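Local coordinates for protein macrophomate synthase intermolecular Diels-Alderase (PDB 1IZC) that belongs to the HpcH/HpaI aldolase/citrate lyase family of TIM-barrel enzymes and binds a magnesium ion and pyruvic acid, at residues M21-G26 against A84-Q89; T42-A47 against K63-W68; V46-P51 against G74-L79; V67-E72 against S96-R101; V100-H105 against A119-P124. The protein carries 1 engineered substitution. All blocks are in the same frame, centred on the assembly; numbering follows the deposited sequence.

How the interactions relate
Interactions 2, 4 and 5 join the first four parallel strands of the barrel pair by pair: interactions 2 and 4 share strand 66-70, interactions 4 and 5 share strand 97-101. All five contacts are largely buried. In interactions 2, 4 and 5 backbone ladders set the register, and the side chains differ: aromatic over glycine in interaction 2, a salt-bridge network beside pyruvic acid in interaction 4, proline and aliphatic packing in interaction 5. Interaction 3 packs the loops that leave the first two strands through aromatic and proline contacts. Interaction 1 is polar and water-bridged; it sets an N-terminal loop against helix 78-91, outside the barrel strands.

Interaction 1: residues M21-G26 against A84-Q89; sequences MLTYPG and AIHAAQ
Gln89, on helix 78-91, reaches across to the backbone of the loop 21-26 and meets it with both ends of its amide. Gln89 NE2 donates to Tyr24 O at 3.0 Å, approaching from above the carbonyl plane, while Gln89 OE1 accepts a weak bond from Gly26 N at 3.4 Å. A glutamine suits this place because one flat group offers a donor and an acceptor to a loop that presents both. Its CG stands anti to the carbonyl carbon (chi1 -70°) and the chain runs extended beyond it, which carries the amide to the loop. A water donates to Leu22 O and accepts from Gln89 NE2 at 2.9 Å.

One turn earlier on the helix stands His86; the methyl CG2 of Thr23 lies over a face of its ring, 4.1 Å from His86 NE2. A second water, in the plane of that ring, links His86 NE2 to Thr23 O. The other ring nitrogen, ND1, is bonded to Lys57 of the second subunit.

Further out, a type I beta turn from Met21 to Tyr24, closed by Tyr24 N to Met21 O at 3.0 Å, presents the carbonyls of Leu22 and Thr23 to the helix. The loop is held mainly through its main-chain polar atoms, directly and through water, which suggests that the shape of the turn matters more here than the loop's side chains.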
# COMPACT_ATOMS: atom_id res chain seq x y z
N MET A 21 24.12 -1.80 15.01
CA MET A 21 22.70 -1.49 14.80
C MET A 21 22.18 -2.40 13.70
O MET A 21 22.84 -2.60 12.67
CB MET A 21 22.52 -0.02 14.41
CG MET A 21 23.08 0.94 15.47
SD MET A 21 22.50 2.62 15.23
CE MET A 21 23.07 2.94 13.58
N LEU A 22 20.98 -2.93 13.90
CA LEU A 22 20.42 -3.87 12.94
C LEU A 22 19.93 -3.27 11.63
O LEU A 22 19.45 -3.98 10.75
CB LEU A 22 19.32 -4.70 13.61
CG LEU A 22 19.83 -5.53 14.80
CD1 LEU A 22 18.65 -6.26 15.43
CD2 LEU A 22 20.89 -6.54 14.35
N THR A 23 20.07 -1.95 11.50
CA THR A 23 19.73 -1.22 10.29
C THR A 23 20.96 -1.22 9.38
O THR A 23 20.91 -0.70 8.26
CB THR A 23 19.36 0.24 10.59
OG1 THR A 23 20.32 0.78 11.52
CG2 THR A 23 17.97 0.33 11.20
N TYR A 24 22.05 -1.80 9.87
CA TYR A 24 23.29 -1.89 9.10
C TYR A 24 23.62 -3.35 8.81
O TYR A 24 23.21 -4.25 9.56
CB TYR A 24 24.44 -1.21 9.84
CG TYR A 24 24.43 0.27 9.61
CD1 TYR A 24 23.70 1.13 10.43
CD2 TYR A 24 25.07 0.82 8.50
CE1 TYR A 24 23.60 2.49 10.14
CE2 TYR A 24 24.98 2.18 8.20
CZ TYR A 24 24.24 3.01 9.03
OH TYR A 24 24.16 4.37 8.76
N PRO A 25 24.36 -3.62 7.72
CA PRO A 25 24.68 -5.01 7.40
C PRO A 25 25.53 -5.76 8.39
O PRO A 25 26.48 -5.22 8.96
CB PRO A 25 25.39 -4.89 6.05
CG PRO A 25 26.16 -3.61 6.20
CD PRO A 25 25.10 -2.69 6.85
N GLY A 26 25.17 -7.02 8.61
CA GLY A 26 25.94 -7.88 9.48
C GLY A 26 27.19 -8.26 8.70
O GLY A 26 27.28 -8.01 7.49
N ALA A 84 11.59 -5.23 3.97
CA ALA A 84 11.85 -6.66 4.06
C ALA A 84 13.27 -6.88 4.59
O ALA A 84 13.51 -7.75 5.43
CB ALA A 84 11.69 -7.33 2.68
N ILE A 85 14.20 -6.07 4.12
CA ILE A 85 15.59 -6.22 4.57
C ILE A 85 15.66 -5.91 6.07
O ILE A 85 16.27 -6.66 6.84
CB ILE A 85 16.52 -5.31 3.75
CG1 ILE A 85 16.55 -5.81 2.30
CG2 ILE A 85 17.95 -5.36 4.35
CD1 ILE A 85 17.28 -4.87 1.32
N HIS A 86 15.02 -4.82 6.48
CA HIS A 86 14.99 -4.46 7.90
C HIS A 86 14.33 -5.60 8.69
O HIS A 86 14.83 -6.01 9.73
CB HIS A 86 14.14 -3.21 8.16
CG HIS A 86 14.87 -1.92 7.94
ND1 HIS A 86 14.28 -0.70 8.14
CD2 HIS A 86 16.15 -1.67 7.56
CE1 HIS A 86 15.16 0.26 7.90
NE2 HIS A 86 16.30 -0.30 7.54
N ALA A 87 13.19 -6.09 8.21
CA ALA A 87 12.51 -7.16 8.95
C ALA A 87 13.36 -8.43 9.10
O ALA A 87 13.37 -9.06 10.17
CB ALA A 87 11.18 -7.50 8.28
N ALA A 88 14.07 -8.82 8.04
CA ALA A 88 14.91 -10.02 8.13
C ALA A 88 15.94 -9.90 9.25
O ALA A 88 16.14 -10.83 10.04
CB ALA A 88 15.64 -10.26 6.80
N GLN A 89 16.61 -8.76 9.31
CA GLN A 89 17.62 -8.59 10.34
C GLN A 89 17.06 -8.33 11.73
O GLN A 89 17.58 -8.84 12.70
CB GLN A 89 18.60 -7.48 9.94
CG GLN A 89 19.49 -7.89 8.77
CD GLN A 89 20.87 -7.22 8.79
OE1 GLN A 89 21.90 -7.90 8.89
NE2 GLN A 89 20.89 -5.90 8.67
O HOH W 1 18.60 -4.26 8.12
O HOH W 2 18.91 0.92 7.14

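Interaction 2: residues T42-A47 against K63-W68; sequences TLMGVA and KPDFVW
Gly45 lies directly beneath the Phe66 ring, where the first two parallel strands of the TIM barrel, 43-48 and 66-70, run side by side. They are the outer members of a beta-alpha-beta unit whose helix is 53-61. Gly45 CA sits 3.5 Å from the Phe66 ring centroid, only 8° off the normal, a CH-pi contact over the face; lacking a side chain, the glycine lets the ring come down onto the backbone. Phe66 reaches this place because its CG lies between the backbone N and the carbonyl carbon (chi1 67°), folding the ring across to the neighbouring strand. Its edge then meets Leu43, with Phe66 CD2 3.8 Å from Leu43 CB.

On the same face the methyl CB of Ala47 meets Trp68 CE3 at 4.1 Å, a small residue suited to a place beside the indole. On the other face Val46 CG1 touches Val67 CG2 at 4.2 Å, and Pro64, from the preceding loop, brings its CG to 4.1 Å from Val46 CG1.

Val46 uses both backbone polar atoms: Val46 N donates to Phe66 O (3.1 Å) and Val46 O accepts from Trp68 N (2.8 Å). Asp65 adds a further link, its N donating to Met44 O and its OD2 accepting from Met44 N. Asp65 OD1 forms a salt bridge with Arg292 of the third subunit. Met44 N meets Asp65 OD2 at 2.8 Å, on the anti side of the carboxylate, along an almost straight N-H line of 176°.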
# COMPACT_ATOMS: atom_id res chain seq x y z
N THR A 42 28.97 -23.83 7.08
CA THR A 42 28.39 -23.42 5.81
C THR A 42 27.05 -22.75 6.13
O THR A 42 26.26 -23.29 6.90
CB THR A 42 28.16 -24.65 4.90
OG1 THR A 42 29.43 -25.10 4.40
CG2 THR A 42 27.23 -24.32 3.74
N LEU A 43 26.81 -21.58 5.55
CA LEU A 43 25.57 -20.84 5.80
C LEU A 43 24.36 -21.50 5.17
O LEU A 43 24.34 -21.74 3.96
CB LEU A 43 25.68 -19.41 5.29
CG LEU A 43 26.63 -18.48 6.05
CD1 LEU A 43 28.04 -19.00 5.94
CD2 LEU A 43 26.54 -17.06 5.49
N MET A 44 23.35 -21.78 5.99
CA MET A 44 22.13 -22.40 5.48
C MET A 44 21.05 -21.31 5.54
O MET A 44 20.74 -20.79 6.61
CB MET A 44 21.74 -23.59 6.36
CG MET A 44 22.86 -24.61 6.54
SD MET A 44 23.44 -25.27 4.97
CE MET A 44 24.77 -26.39 5.58
N GLY A 45 20.50 -20.96 4.37
CA GLY A 45 19.50 -19.91 4.32
C GLY A 45 18.25 -20.26 3.55
O GLY A 45 18.02 -21.41 3.17
N VAL A 46 17.44 -19.23 3.29
CA VAL A 46 16.18 -19.40 2.59
C VAL A 46 16.03 -18.34 1.51
O VAL A 46 16.40 -17.17 1.71
CB VAL A 46 14.99 -19.33 3.62
CG1 VAL A 46 14.96 -17.97 4.31
CG2 VAL A 46 13.66 -19.62 2.92
N ALA A 47 15.51 -18.76 0.35
CA ALA A 47 15.30 -17.86 -0.78
C ALA A 47 13.91 -17.25 -0.58
O ALA A 47 12.96 -17.96 -0.27
CB ALA A 47 15.38 -18.62 -2.09
N LYS A 63 15.08 -18.31 12.09
CA LYS A 63 16.50 -18.09 12.27
C LYS A 63 17.47 -18.68 11.25
O LYS A 63 18.42 -19.39 11.60
CB LYS A 63 16.89 -18.52 13.70
CG LYS A 63 16.22 -17.63 14.77
CD LYS A 63 16.61 -17.97 16.20
CE LYS A 63 15.71 -19.04 16.80
NZ LYS A 63 15.88 -20.38 16.15
N PRO A 64 17.25 -18.39 9.95
CA PRO A 64 18.15 -18.92 8.92
C PRO A 64 19.46 -18.13 9.01
O PRO A 64 19.48 -17.03 9.58
CB PRO A 64 17.40 -18.61 7.63
CG PRO A 64 16.79 -17.28 7.95
CD PRO A 64 16.21 -17.54 9.35
N ASP A 65 20.54 -18.68 8.48
CA ASP A 65 21.81 -17.97 8.50
C ASP A 65 21.74 -16.76 7.57
O ASP A 65 22.50 -15.82 7.71
CB ASP A 65 22.96 -18.90 8.09
CG ASP A 65 23.18 -20.03 9.08
OD1 ASP A 65 22.91 -19.82 10.29
OD2 ASP A 65 23.64 -21.12 8.66
N PHE A 66 20.82 -16.81 6.61
CA PHE A 66 20.61 -15.69 5.71
C PHE A 66 19.26 -15.78 5.02
O PHE A 66 18.68 -16.86 4.92
CB PHE A 66 21.71 -15.60 4.62
CG PHE A 66 21.71 -16.73 3.61
CD1 PHE A 66 20.85 -16.72 2.52
CD2 PHE A 66 22.59 -17.80 3.76
CE1 PHE A 66 20.86 -17.76 1.57
CE2 PHE A 66 22.62 -18.85 2.82
CZ PHE A 66 21.76 -18.83 1.73
N VAL A 67 18.76 -14.63 4.57
CA VAL A 67 17.52 -14.58 3.80
C VAL A 67 18.03 -14.00 2.48
O VAL A 67 18.67 -12.95 2.47
CB VAL A 67 16.47 -13.62 4.40
CG1 VAL A 67 15.26 -13.53 3.46
CG2 VAL A 67 16.03 -14.14 5.78
N TRP A 68 17.78 -14.72 1.39
CA TRP A 68 18.21 -14.33 0.06
C TRP A 68 17.00 -13.73 -0.64
O TRP A 68 16.08 -14.44 -1.02
CB TRP A 68 18.68 -15.60 -0.66
CG TRP A 68 19.41 -15.44 -1.94
CD1 TRP A 68 20.76 -15.31 -2.11
CD2 TRP A 68 18.84 -15.48 -3.25
NE1 TRP A 68 21.07 -15.27 -3.45
CE2 TRP A 68 19.90 -15.37 -4.17
CE3 TRP A 68 17.53 -15.60 -3.74
CZ2 TRP A 68 19.70 -15.38 -5.56
CZ3 TRP A 68 17.33 -15.61 -5.13
CH2 TRP A 68 18.41 -15.50 -6.01

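Interaction 3: residues V46-P51 against G74-L79; sequences VAHGIP and GMFNRL
Phe76 drives the edge of its ring into the face of His48, a T-shaped pair with planes at 79° and centroids 5.4 Å apart. The atom CZ leads, standing over the centre of the imidazole. Bonds from His48 NE2 to Thr56 and from ND1 to Asp276 hold the imidazole in a fixed orientation, so its face stays turned to Phe76. Having CG anti to its carbonyl carbon (chi1 -64°), Phe76 turns its ring toward the loop 49-51, and His48 O comes near the ring plane at the edge.

These residues lie where the chain leaves strand 43-48 of the TIM barrel and where it approaches helix 78-91, and the ring packs between the two loops. Over one face of Phe76 sits Pro51 CA, a CH-pi contact 4.0 Å from the centroid and shifted toward the rim. The rigid pyrrolidine, with no polar end to satisfy, also lies side by side with Met75: Pro51 CG is 4.1 Å from Met75 CB, and Pro51 CB is 3.3 Å from Met75 O. Met75 is the centre of an inverse gamma turn, and its bent chain leads on to Arg78 of the fourth subunit. A water joins the backbones, donating to Gly49 O at 2.9 Å and accepting from Met75 N at 2.8 Å.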
# COMPACT_ATOMS: atom_id res chain seq x y z
N VAL A 46 17.44 -19.23 3.29
CA VAL A 46 16.18 -19.40 2.59
C VAL A 46 16.03 -18.34 1.51
O VAL A 46 16.40 -17.17 1.71
CB VAL A 46 14.99 -19.33 3.62
CG1 VAL A 46 14.96 -17.97 4.31
CG2 VAL A 46 13.66 -19.62 2.92
N ALA A 47 15.51 -18.76 0.35
CA ALA A 47 15.30 -17.86 -0.78
C ALA A 47 13.91 -17.25 -0.58
O ALA A 47 12.96 -17.96 -0.27
CB ALA A 47 15.38 -18.62 -2.09
N HIS A 48 13.82 -15.94 -0.78
CA HIS A 48 12.59 -15.17 -0.54
C HIS A 48 12.17 -14.39 -1.79
O HIS A 48 12.80 -13.39 -2.18
CB HIS A 48 12.91 -14.27 0.68
CG HIS A 48 11.82 -13.34 1.11
ND1 HIS A 48 10.48 -13.65 1.03
CD2 HIS A 48 11.89 -12.16 1.78
CE1 HIS A 48 9.77 -12.70 1.63
NE2 HIS A 48 10.61 -11.79 2.09
N GLY A 49 11.10 -14.88 -2.43
CA GLY A 49 10.58 -14.26 -3.64
C GLY A 49 9.15 -13.75 -3.49
O GLY A 49 8.63 -13.11 -4.40
N ILE A 50 8.52 -14.02 -2.35
CA ILE A 50 7.16 -13.54 -2.10
C ILE A 50 7.30 -12.11 -1.59
O ILE A 50 7.89 -11.89 -0.53
CB ILE A 50 6.45 -14.38 -1.03
CG1 ILE A 50 6.26 -15.82 -1.54
CG2 ILE A 50 5.09 -13.77 -0.70
CD1 ILE A 50 5.79 -16.81 -0.47
N PRO A 51 6.74 -11.12 -2.32
CA PRO A 51 6.83 -9.71 -1.92
C PRO A 51 5.91 -9.34 -0.78
O PRO A 51 4.91 -8.64 -0.96
CB PRO A 51 6.49 -8.98 -3.22
CG PRO A 51 5.42 -9.86 -3.80
CD PRO A 51 5.95 -11.27 -3.56
N GLY A 74 11.74 -10.93 -8.11
CA GLY A 74 10.75 -10.81 -7.05
C GLY A 74 10.08 -9.46 -7.19
O GLY A 74 10.73 -8.44 -7.42
N MET A 75 8.76 -9.43 -7.05
CA MET A 75 7.99 -8.21 -7.22
C MET A 75 8.01 -7.23 -6.04
O MET A 75 6.97 -6.72 -5.63
CB MET A 75 6.54 -8.58 -7.57
CG MET A 75 6.39 -9.42 -8.83
SD MET A 75 6.95 -8.52 -10.31
CE MET A 75 8.49 -9.33 -10.62
N PHE A 76 9.19 -6.96 -5.50
CA PHE A 76 9.29 -6.03 -4.39
C PHE A 76 9.33 -4.57 -4.84
O PHE A 76 10.13 -4.22 -5.71
CB PHE A 76 10.58 -6.26 -3.58
CG PHE A 76 10.66 -7.60 -2.91
CD1 PHE A 76 11.11 -8.72 -3.60
CD2 PHE A 76 10.30 -7.73 -1.57
CE1 PHE A 76 11.20 -9.97 -2.97
CE2 PHE A 76 10.37 -8.96 -0.93
CZ PHE A 76 10.82 -10.09 -1.62
N ASN A 77 8.46 -3.73 -4.27
CA ASN A 77 8.51 -2.30 -4.55
C ASN A 77 9.71 -1.79 -3.74
O ASN A 77 10.23 -2.50 -2.88
CB ASN A 77 7.26 -1.58 -4.05
CG ASN A 77 6.04 -1.86 -4.90
OD1 ASN A 77 6.16 -2.19 -6.08
ND2 ASN A 77 4.85 -1.70 -4.31
N ARG A 78 10.11 -0.56 -3.99
CA ARG A 78 11.26 0.01 -3.30
C ARG A 78 11.13 0.04 -1.78
O ARG A 78 12.00 -0.48 -1.07
CB ARG A 78 11.52 1.42 -3.81
CG ARG A 78 12.83 2.00 -3.27
CD ARG A 78 13.09 3.38 -3.83
NE ARG A 78 14.40 3.87 -3.43
CZ ARG A 78 14.90 5.05 -3.81
NH1 ARG A 78 14.17 5.84 -4.59
NH2 ARG A 78 16.12 5.41 -3.44
N LEU A 79 10.06 0.64 -1.28
CA LEU A 79 9.89 0.74 0.17
C LEU A 79 9.72 -0.64 0.79
O LEU A 79 10.25 -0.91 1.87
CB LEU A 79 8.69 1.63 0.50
CG LEU A 79 8.40 1.81 2.01
CD1 LEU A 79 9.65 2.30 2.72
CD2 LEU A 79 7.26 2.81 2.18
O HOH W 3 7.51 -11.95 -6.76

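Interaction 4: residues V67-E72 against S96-R101; sequences VWIDVE and SLVIVR. With PYR (pyruvic acid), chain C.
Asp70 and Arg101 stand as neighbours on strands 66-70 and 97-101, the second and third parallel strands of the TIM barrel, linked in sequence by helix 78-91. The arginine grips the aspartate side-on: Arg101 NE donates to Asp70 OD1 at 3.0 Å and Arg101 NH2 to Asp70 OD2 at 2.9 Å. Both oxygens lie in the guanidinium plane, yet the nitrogens come from above the carboxylate, whose plane is turned 61° away.

This end is the tightly packed one. Glu72 OE1 lies over one guanidinium face, 3.4 Å from Arg101 NE, a contact of charges alone, while Trp68 CH2 covers the opposite face; Arg101 fits because a flat cation can take partners on both faces and along its edge. Its chain bends at chi3 (71°), which swings the group beside Asp70. Asp70 OD2 also receives Trp152 of the fourth subunit, and Glu72 OE2 pairs with His125. Val100, on the face away from Trp68 and Arg101, presses CG1 against Val71 CG2 of the following loop at 3.5 Å, tighter than usual for two carbons.

Toward residues 67 and 96 the packing relaxes, though it stays buried. There backbone bonds such as Val67 N to Leu97 O carry the contact, and Val67 CG2 comes only within 4.2 Å of Ser96 CB; Ser96 OG is taken by Pro64 O. At the pocket end, Arg101 NH1 donates to pyruvic acid O3 at 2.6 Å, and also to Gln183.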
# COMPACT_ATOMS: atom_id res chain seq x y z
N VAL A 67 18.76 -14.63 4.57
CA VAL A 67 17.52 -14.58 3.80
C VAL A 67 18.03 -14.00 2.48
O VAL A 67 18.67 -12.95 2.47
CB VAL A 67 16.47 -13.62 4.40
CG1 VAL A 67 15.26 -13.53 3.46
CG2 VAL A 67 16.03 -14.14 5.78
N TRP A 68 17.78 -14.72 1.39
CA TRP A 68 18.21 -14.33 0.06
C TRP A 68 17.00 -13.73 -0.64
O TRP A 68 16.08 -14.44 -1.02
CB TRP A 68 18.68 -15.60 -0.66
CG TRP A 68 19.41 -15.44 -1.94
CD1 TRP A 68 20.76 -15.31 -2.11
CD2 TRP A 68 18.84 -15.48 -3.25
NE1 TRP A 68 21.07 -15.27 -3.45
CE2 TRP A 68 19.90 -15.37 -4.17
CE3 TRP A 68 17.53 -15.60 -3.74
CZ2 TRP A 68 19.70 -15.38 -5.56
CZ3 TRP A 68 17.33 -15.61 -5.13
CH2 TRP A 68 18.41 -15.50 -6.01
N ILE A 69 17.00 -12.41 -0.80
CA ILE A 69 15.86 -11.73 -1.42
C ILE A 69 16.13 -11.49 -2.90
O ILE A 69 17.15 -10.91 -3.27
CB ILE A 69 15.58 -10.39 -0.72
CG1 ILE A 69 15.38 -10.63 0.78
CG2 ILE A 69 14.36 -9.70 -1.35
CD1 ILE A 69 15.16 -9.36 1.59
N ASP A 70 15.22 -11.96 -3.75
CA ASP A 70 15.38 -11.81 -5.19
C ASP A 70 14.63 -10.60 -5.73
O ASP A 70 13.40 -10.60 -5.82
CB ASP A 70 14.92 -13.08 -5.90
CG ASP A 70 15.12 -13.02 -7.40
OD1 ASP A 70 15.83 -12.12 -7.87
OD2 ASP A 70 14.58 -13.90 -8.10
N VAL A 71 15.38 -9.56 -6.08
CA VAL A 71 14.77 -8.36 -6.62
C VAL A 71 14.84 -8.40 -8.14
O VAL A 71 14.16 -7.63 -8.81
CB VAL A 71 15.47 -7.09 -6.08
CG1 VAL A 71 14.81 -5.85 -6.63
CG2 VAL A 71 15.39 -7.07 -4.58
N GLU A 72 15.66 -9.30 -8.70
CA GLU A 72 15.69 -9.36 -10.16
C GLU A 72 14.33 -9.83 -10.65
O GLU A 72 13.77 -9.26 -11.59
CB GLU A 72 16.75 -10.32 -10.70
CG GLU A 72 16.70 -10.38 -12.24
CD GLU A 72 17.64 -11.40 -12.87
OE1 GLU A 72 18.00 -12.40 -12.21
OE2 GLU A 72 18.01 -11.20 -14.05
N SER A 96 20.10 -13.50 11.03
CA SER A 96 19.94 -13.70 9.60
C SER A 96 20.52 -12.58 8.75
O SER A 96 19.97 -11.49 8.69
CB SER A 96 18.46 -13.85 9.24
OG SER A 96 17.86 -14.85 10.05
N LEU A 97 21.63 -12.86 8.07
CA LEU A 97 22.22 -11.86 7.20
C LEU A 97 21.34 -11.76 5.95
O LEU A 97 20.61 -12.70 5.63
CB LEU A 97 23.63 -12.28 6.82
CG LEU A 97 24.52 -12.43 8.05
CD1 LEU A 97 25.89 -12.90 7.62
CD2 LEU A 97 24.59 -11.09 8.80
N VAL A 98 21.41 -10.64 5.24
CA VAL A 98 20.58 -10.48 4.06
C VAL A 98 21.40 -10.37 2.79
O VAL A 98 22.33 -9.57 2.71
CB VAL A 98 19.67 -9.23 4.15
CG1 VAL A 98 18.87 -9.07 2.86
CG2 VAL A 98 18.75 -9.34 5.35
N ILE A 99 21.07 -11.21 1.81
CA ILE A 99 21.73 -11.20 0.51
C ILE A 99 20.64 -10.84 -0.48
O ILE A 99 19.51 -11.35 -0.40
CB ILE A 99 22.30 -12.59 0.17
CG1 ILE A 99 23.38 -12.95 1.19
CG2 ILE A 99 22.86 -12.60 -1.26
CD1 ILE A 99 23.75 -14.44 1.19
N VAL A 100 20.96 -9.94 -1.41
CA VAL A 100 19.96 -9.52 -2.37
C VAL A 100 20.46 -9.69 -3.78
O VAL A 100 21.56 -9.26 -4.11
CB VAL A 100 19.59 -8.01 -2.18
CG1 VAL A 100 18.56 -7.60 -3.24
CG2 VAL A 100 19.04 -7.78 -0.79
N ARG A 101 19.67 -10.38 -4.61
CA ARG A 101 20.04 -10.48 -6.01
C ARG A 101 19.30 -9.34 -6.67
O ARG A 101 18.07 -9.27 -6.65
CB ARG A 101 19.61 -11.78 -6.67
CG ARG A 101 19.77 -11.61 -8.17
CD ARG A 101 19.67 -12.84 -8.94
NE ARG A 101 18.31 -13.37 -8.98
CZ ARG A 101 18.04 -14.53 -9.56
NH1 ARG A 101 19.04 -15.21 -10.11
NH2 ARG A 101 16.80 -15.01 -9.58
C PYR C . 19.08 -19.32 -12.88
O PYR C . 18.96 -18.72 -13.96
OXT PYR C . 19.09 -20.57 -12.76
CA PYR C . 19.24 -18.39 -11.70
O3 PYR C . 19.23 -17.15 -11.79
CB PYR C . 19.41 -19.08 -10.41

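Interaction 5: residues V100-H105 against A119-P124; sequences VRVPKH and AGIVIP. With PYR (pyruvic acid), chain C.
The third and fourth strands of the TIM barrel, 97-101 and 120-123, meet here as the two strands of a beta-alpha-beta unit closed by helix 107-116. Val100 sets the register: Val100 N donates to Gly120 O at 2.8 Å and Val100 O accepts from Val122 N at 2.9 Å. Val102 N then reaches Val122 O at 3.2 Å. Around this ladder beta-branched residues mesh. Val102 has CG1 anti to its carbonyl carbon (chi1 -60°), which leaves CG2 between N and C; there Val102 CG2 touches Ile121 CG2 at 3.9 Å, the side chains crossing at about a right angle. On the pocket-side face, Val122 CB packs against the CB of Arg101, the arginine that binds pyruvic acid.

Pro124 has no N-H to offer Val102 O. It presents ring carbons instead, with Pro124 CD only 2.9 Å from Val102 O, and lays Pro124 CB beside Arg101 CD at 4.2 Å. Lys104, fully extended, runs its methylenes past the proline, Lys104 CD lying 3.4 Å from Pro124 O, before NZ goes on to Glu131 and His125 O. Beyond Val122, carbon-to-carbonyl contacts thus replace N-H bonds between the two segments.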
# COMPACT_ATOMS: atom_id res chain seq x y z
N VAL A 100 20.96 -9.94 -1.41
CA VAL A 100 19.96 -9.52 -2.37
C VAL A 100 20.46 -9.69 -3.78
O VAL A 100 21.56 -9.26 -4.11
CB VAL A 100 19.59 -8.01 -2.18
CG1 VAL A 100 18.56 -7.60 -3.24
CG2 VAL A 100 19.04 -7.78 -0.79
N ARG A 101 19.67 -10.38 -4.61
CA ARG A 101 20.04 -10.48 -6.01
C ARG A 101 19.30 -9.34 -6.67
O ARG A 101 18.07 -9.27 -6.65
CB ARG A 101 19.61 -11.78 -6.67
CG ARG A 101 19.77 -11.61 -8.17
CD ARG A 101 19.67 -12.84 -8.94
NE ARG A 101 18.31 -13.37 -8.98
CZ ARG A 101 18.04 -14.53 -9.56
NH1 ARG A 101 19.04 -15.21 -10.11
NH2 ARG A 101 16.80 -15.01 -9.58
N VAL A 102 20.06 -8.43 -7.27
CA VAL A 102 19.49 -7.26 -7.88
C VAL A 102 19.38 -7.34 -9.39
O VAL A 102 20.00 -8.19 -10.01
CB VAL A 102 20.36 -6.02 -7.55
CG1 VAL A 102 20.43 -5.81 -6.05
CG2 VAL A 102 21.77 -6.21 -8.13
N PRO A 103 18.55 -6.48 -9.99
CA PRO A 103 18.43 -6.48 -11.45
C PRO A 103 19.82 -6.02 -11.91
O PRO A 103 20.41 -5.15 -11.28
CB PRO A 103 17.37 -5.41 -11.72
CG PRO A 103 16.57 -5.37 -10.44
CD PRO A 103 17.61 -5.54 -9.36
N LYS A 104 20.34 -6.57 -13.00
CA LYS A 104 21.69 -6.20 -13.43
C LYS A 104 22.03 -4.72 -13.66
O LYS A 104 23.19 -4.32 -13.44
CB LYS A 104 22.06 -7.00 -14.69
CG LYS A 104 23.55 -6.94 -14.98
CD LYS A 104 23.89 -7.70 -16.24
CE LYS A 104 25.37 -8.04 -16.30
NZ LYS A 104 25.64 -8.61 -17.65
N HIS A 105 21.08 -3.91 -14.09
CA HIS A 105 21.38 -2.50 -14.35
C HIS A 105 20.57 -1.49 -13.55
O HIS A 105 20.54 -0.31 -13.89
CB HIS A 105 21.19 -2.19 -15.85
CG HIS A 105 22.07 -2.99 -16.75
ND1 HIS A 105 23.45 -2.98 -16.64
CD2 HIS A 105 21.78 -3.86 -17.74
CE1 HIS A 105 23.96 -3.81 -17.53
NE2 HIS A 105 22.97 -4.35 -18.21
N ALA A 119 23.87 -7.36 3.30
CA ALA A 119 25.29 -7.67 3.48
C ALA A 119 25.93 -8.30 2.25
O ALA A 119 27.14 -8.40 2.15
CB ALA A 119 25.47 -8.60 4.69
N GLY A 120 25.09 -8.74 1.31
CA GLY A 120 25.60 -9.36 0.10
C GLY A 120 24.75 -8.99 -1.11
O GLY A 120 23.52 -8.88 -1.01
N ILE A 121 25.40 -8.79 -2.24
CA ILE A 121 24.71 -8.46 -3.48
C ILE A 121 25.11 -9.50 -4.52
O ILE A 121 26.30 -9.72 -4.76
CB ILE A 121 25.11 -7.05 -3.99
CG1 ILE A 121 24.72 -5.98 -2.97
CG2 ILE A 121 24.48 -6.79 -5.35
CD1 ILE A 121 23.20 -5.77 -2.78
N VAL A 122 24.11 -10.14 -5.13
CA VAL A 122 24.35 -11.11 -6.18
C VAL A 122 24.03 -10.40 -7.50
O VAL A 122 22.96 -9.81 -7.67
CB VAL A 122 23.46 -12.37 -6.02
CG1 VAL A 122 23.61 -13.27 -7.26
CG2 VAL A 122 23.86 -13.12 -4.75
N ILE A 123 24.98 -10.45 -8.43
CA ILE A 123 24.85 -9.78 -9.72
C ILE A 123 24.51 -10.81 -10.78
O ILE A 123 25.31 -11.70 -11.07
CB ILE A 123 26.18 -9.11 -10.13
CG1 ILE A 123 26.64 -8.15 -9.02
CG2 ILE A 123 25.99 -8.36 -11.46
CD1 ILE A 123 28.12 -7.80 -9.13
N PRO A 124 23.31 -10.70 -11.38
CA PRO A 124 22.99 -11.70 -12.40
C PRO A 124 23.65 -11.49 -13.76
O PRO A 124 24.10 -10.39 -14.10
CB PRO A 124 21.46 -11.63 -12.49
CG PRO A 124 21.16 -10.19 -12.19
CD PRO A 124 22.19 -9.78 -11.13
C PYR C . 19.08 -19.32 -12.88
O PYR C . 18.96 -18.72 -13.96
OXT PYR C . 19.09 -20.57 -12.76
CA PYR C . 19.24 -18.39 -11.70
O3 PYR C . 19.23 -17.15 -11.79
CB PYR C . 19.41 -19.08 -10.41